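Local coordinates for SusD superfamily protein (Bacteroides thetaiotaomicron VPI-5482, PDB 3HDX) that probably binds polysaccharide at the outer membrane, as a SusD-family protein thought to take part in carbohydrate uptake, at residues A[35-45]-A[421-432]. Sequence-based numbering, arbitrary orientation.
Sequences HWICGDLRKGD and RRELMGEGWRWY. With EDO (1,2-ethanediol), chain E; EDO (1,2-ethanediol), chain H.
Asp40 and Gly39, near the C-terminal end of helix 34-41, dock on the loop between helix 409-423 and helix 430-441 and on the first turn of the latter, a buried contact that ties early and late parts of the helix-rich SusD fold together. Among the hydrogen bonds, the Asp40 carboxylate sits against the end of the type II turn Leu424-Glu427: OD2 accepts from Gly428 N, just after the turn, at 2.8 Å and from above the carboxylate plane, while OD1 takes a weak bond from Gly426 N within it. The straightest bond, 177° at the hydrogen, runs from Trp431 N to Gly39 O over 2.9 Å. His35 NE2 adds a weak bond to Glu427 O, its ND1 being held by Tyr124. Close backbone packing accompanies these bonds: a CA-H...O contact of 3.5 Å joins Gly39 CA to Gly428 O, an approach this close because Gly39 has no side chain.

At Trp431, Arg42, its CG anti to the backbone N (chi1 -168°) and its chain extended, makes a CH-pi contact through CD, 3.8 Å from the centroid of the Trp431 five-membered ring; its guanidinium then stacks on the same indole, planes 23° apart, and also bonds Asn60.

Charge pairing closes the far end. Arg430 NE offers Asp45 OD2 only a long, out-of-plane charge contact, whereas Arg421 grips the carboxylate side-on: Arg421 NH2 reaches Asp45 OD1 at 2.8 Å, and Arg421 NE reaches Asp45 OD2 at 3.0 Å. Replacing Arg421 by alanine would remove both bonds and is likely to leave the Asp45 carboxylate relying on Arg430's long charge contact and water to fix its rotation. Both Asp45 oxygens are met on their syn sides by donors tilted out of the carboxylate plane, yet both lie close to the Arg421 guanidinium plane.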
# COMPACT_ATOMS: atom_id res chain seq x y z
N HIS A 35 4.72 6.37 -2.72
CA HIS A 35 4.42 5.21 -1.89
C HIS A 35 5.51 4.91 -0.86
O HIS A 35 5.24 4.71 0.33
CB HIS A 35 4.14 4.00 -2.79
CG HIS A 35 3.65 2.78 -2.05
ND1 HIS A 35 2.46 2.74 -1.34
CD2 HIS A 35 4.18 1.53 -1.96
CE1 HIS A 35 2.31 1.53 -0.83
NE2 HIS A 35 3.33 0.78 -1.19
N TRP A 36 6.75 5.00 -1.32
CA TRP A 36 7.93 4.70 -0.50
C TRP A 36 8.36 5.88 0.33
O TRP A 36 8.82 5.71 1.46
CB TRP A 36 9.06 4.12 -1.38
CG TRP A 36 8.51 2.97 -2.17
CD1 TRP A 36 8.32 1.69 -1.75
CD2 TRP A 36 7.96 3.05 -3.49
NE1 TRP A 36 7.70 0.96 -2.73
CE2 TRP A 36 7.47 1.77 -3.81
CE3 TRP A 36 7.83 4.09 -4.44
CZ2 TRP A 36 6.85 1.49 -5.04
CZ3 TRP A 36 7.21 3.82 -5.66
CH2 TRP A 36 6.71 2.53 -5.94
N ILE A 37 8.26 7.09 -0.26
CA ILE A 37 8.61 8.32 0.44
C ILE A 37 7.71 8.49 1.66
O ILE A 37 8.18 8.73 2.79
CB ILE A 37 8.46 9.56 -0.52
CG1 ILE A 37 9.56 9.56 -1.60
CG2 ILE A 37 8.42 10.86 0.28
CD1 ILE A 37 10.95 9.70 -1.14
N CYS A 38 6.40 8.30 1.45
CA CYS A 38 5.43 8.46 2.53
C CYS A 38 5.34 7.27 3.47
O CYS A 38 4.97 7.47 4.65
CB CYS A 38 4.03 8.79 1.97
SG CYS A 38 3.97 10.30 1.01
N GLY A 39 5.60 6.06 2.96
CA GLY A 39 5.41 4.82 3.71
C GLY A 39 6.62 4.15 4.32
O GLY A 39 6.49 3.50 5.33
N ASP A 40 7.77 4.25 3.67
CA ASP A 40 9.01 3.63 4.12
C ASP A 40 10.04 4.61 4.67
O ASP A 40 10.70 4.34 5.66
CB ASP A 40 9.69 2.84 3.00
CG ASP A 40 9.04 1.52 2.74
OD1 ASP A 40 9.09 0.64 3.60
OD2 ASP A 40 8.49 1.35 1.66
N LEU A 41 10.18 5.76 4.00
CA LEU A 41 11.28 6.68 4.34
C LEU A 41 11.06 7.48 5.61
O LEU A 41 12.00 7.67 6.41
CB LEU A 41 11.59 7.58 3.14
CG LEU A 41 12.80 8.55 3.24
CD1 LEU A 41 14.10 7.77 3.46
CD2 LEU A 41 12.84 9.37 1.94
N ARG A 42 9.83 7.96 5.79
CA ARG A 42 9.43 8.82 6.92
C ARG A 42 9.58 8.08 8.25
O ARG A 42 8.87 7.11 8.53
CB ARG A 42 8.00 9.29 6.70
CG ARG A 42 7.56 10.38 7.61
CD ARG A 42 6.17 10.79 7.29
NE ARG A 42 5.76 11.93 8.10
CZ ARG A 42 4.50 12.34 8.21
NH1 ARG A 42 3.52 11.74 7.50
NH2 ARG A 42 4.22 13.36 9.01
N LYS A 43 10.51 8.56 9.07
CA LYS A 43 10.90 7.92 10.34
C LYS A 43 11.17 6.41 10.17
O LYS A 43 11.00 5.62 11.10
CB LYS A 43 9.87 8.20 11.44
CG LYS A 43 9.67 9.68 11.77
CD LYS A 43 10.95 10.38 12.24
CE LYS A 43 11.53 9.77 13.50
NZ LYS A 43 12.84 10.39 13.92
N GLY A 44 11.71 6.06 9.00
CA GLY A 44 11.93 4.69 8.65
C GLY A 44 13.29 4.16 9.01
O GLY A 44 14.03 4.78 9.78
N ASP A 45 13.59 3.01 8.42
CA ASP A 45 14.85 2.28 8.67
C ASP A 45 15.90 2.52 7.64
O ASP A 45 16.98 1.94 7.75
CB ASP A 45 14.55 0.79 8.78
CG ASP A 45 13.66 0.49 9.99
OD1 ASP A 45 13.92 1.10 11.04
OD2 ASP A 45 12.73 -0.34 9.87
N ARG A 421 7.86 -5.06 10.38
CA ARG A 421 9.04 -4.25 10.04
C ARG A 421 9.96 -5.06 9.13
O ARG A 421 10.47 -4.54 8.16
CB ARG A 421 9.76 -3.83 11.29
CG ARG A 421 10.92 -2.86 11.15
CD ARG A 421 11.49 -2.61 12.53
NE ARG A 421 12.45 -1.49 12.58
CZ ARG A 421 13.09 -1.12 13.67
NH1 ARG A 421 12.91 -1.75 14.83
NH2 ARG A 421 13.89 -0.05 13.64
N ARG A 422 10.19 -6.31 9.51
CA ARG A 422 10.99 -7.21 8.71
C ARG A 422 10.32 -7.66 7.40
O ARG A 422 10.91 -7.57 6.32
CB ARG A 422 11.40 -8.44 9.55
CG ARG A 422 12.35 -8.11 10.66
CD ARG A 422 12.85 -9.32 11.37
NE ARG A 422 11.83 -9.88 12.24
CZ ARG A 422 11.68 -9.64 13.55
NH1 ARG A 422 12.49 -8.83 14.20
NH2 ARG A 422 10.71 -10.24 14.20
N GLU A 423 9.10 -8.15 7.51
CA GLU A 423 8.43 -8.75 6.37
C GLU A 423 8.05 -7.80 5.29
O GLU A 423 8.23 -8.11 4.12
CB GLU A 423 7.18 -9.52 6.87
CG GLU A 423 6.43 -10.27 5.79
CD GLU A 423 7.28 -11.33 5.07
OE1 GLU A 423 8.23 -11.85 5.69
OE2 GLU A 423 6.91 -11.68 3.90
N LEU A 424 7.58 -6.62 5.68
CA LEU A 424 7.04 -5.66 4.74
C LEU A 424 8.01 -4.53 4.41
O LEU A 424 7.63 -3.51 3.79
CB LEU A 424 5.70 -5.11 5.27
CG LEU A 424 4.63 -6.17 5.65
CD1 LEU A 424 3.43 -5.54 6.39
CD2 LEU A 424 4.16 -6.90 4.39
N MSE A 425 9.28 -4.70 4.76
CA MSE A 425 10.32 -3.69 4.50
C MSE A 425 10.34 -3.34 3.00
O MSE A 425 10.41 -4.22 2.15
CB MSE A 425 11.67 -4.23 4.98
CG MSE A 425 12.81 -3.20 4.93
SE MSE A 425 14.40 -3.87 5.78
CE MSE A 425 13.95 -3.75 7.64
N GLY A 426 10.26 -2.05 2.70
CA GLY A 426 10.24 -1.59 1.34
C GLY A 426 8.91 -1.67 0.59
O GLY A 426 8.85 -1.38 -0.63
N GLU A 427 7.83 -2.02 1.32
CA GLU A 427 6.49 -2.13 0.73
C GLU A 427 5.51 -1.03 1.15
O GLU A 427 4.30 -1.16 0.95
CB GLU A 427 5.92 -3.52 0.99
CG GLU A 427 6.77 -4.63 0.39
CD GLU A 427 6.28 -6.00 0.72
OE1 GLU A 427 5.05 -6.30 0.64
OE2 GLU A 427 7.15 -6.85 1.05
N GLY A 428 6.04 0.07 1.69
CA GLY A 428 5.23 1.24 2.01
C GLY A 428 4.39 1.17 3.26
O GLY A 428 3.45 1.95 3.41
N TRP A 429 4.79 0.32 4.21
CA TRP A 429 4.05 0.10 5.47
C TRP A 429 4.61 0.69 6.74
O TRP A 429 3.84 1.06 7.62
CB TRP A 429 3.85 -1.42 5.70
CG TRP A 429 2.75 -1.96 4.86
CD1 TRP A 429 2.84 -2.80 3.80
CD2 TRP A 429 1.38 -1.65 5.03
NE1 TRP A 429 1.58 -3.03 3.26
CE2 TRP A 429 0.66 -2.33 3.99
CE3 TRP A 429 0.67 -0.83 5.94
CZ2 TRP A 429 -0.72 -2.18 3.82
CZ3 TRP A 429 -0.70 -0.73 5.80
CH2 TRP A 429 -1.38 -1.39 4.74
N ARG A 430 5.93 0.79 6.83
CA ARG A 430 6.59 1.12 8.11
C ARG A 430 6.03 2.35 8.83
O ARG A 430 5.76 2.30 10.02
CB ARG A 430 8.09 1.21 7.92
CG ARG A 430 8.90 1.52 9.13
CD ARG A 430 8.74 0.54 10.30
NE ARG A 430 9.65 0.93 11.36
CZ ARG A 430 9.61 0.53 12.64
NH1 ARG A 430 8.72 -0.34 13.08
NH2 ARG A 430 10.52 1.00 13.48
N TRP A 431 5.91 3.45 8.13
CA TRP A 431 5.45 4.70 8.77
C TRP A 431 4.02 4.54 9.33
O TRP A 431 3.75 4.87 10.47
CB TRP A 431 5.52 5.88 7.80
CG TRP A 431 4.76 7.05 8.31
CD1 TRP A 431 3.57 7.49 7.84
CD2 TRP A 431 5.05 7.82 9.49
NE1 TRP A 431 3.11 8.52 8.63
CE2 TRP A 431 4.00 8.75 9.65
CE3 TRP A 431 6.09 7.83 10.40
CZ2 TRP A 431 3.97 9.69 10.69
CZ3 TRP A 431 6.07 8.75 11.45
CH2 TRP A 431 5.02 9.67 11.58
N TYR A 432 3.11 4.02 8.51
CA TYR A 432 1.73 3.84 8.94
C TYR A 432 1.66 2.84 10.12
O TYR A 432 0.92 3.04 11.07
CB TYR A 432 0.85 3.39 7.78
CG TYR A 432 0.96 4.27 6.58
CD1 TYR A 432 0.52 5.59 6.63
CD2 TYR A 432 1.61 3.83 5.42
CE1 TYR A 432 0.68 6.43 5.54
CE2 TYR A 432 1.77 4.65 4.32
CZ TYR A 432 1.31 5.96 4.39
OH TYR A 432 1.43 6.78 3.28
C1 EDO E . 9.40 0.16 16.95
O1 EDO E . 9.55 -0.61 15.75
C2 EDO E . 10.72 0.78 17.34
O2 EDO E . 11.13 1.66 16.29
C1 EDO H . 18.00 4.93 10.03
O1 EDO H . 16.79 4.74 10.77
C2 EDO H . 18.66 6.20 10.52
O2 EDO H . 17.78 7.29 10.21
O HOH W 1 2.72 5.67 1.29
O HOH W 2 7.20 -1.93 -2.75
O HOH W 3 7.33 -0.93 4.81
O HOH W 4 11.81 2.97 11.65
O HOH W 5 10.69 -1.58 7.66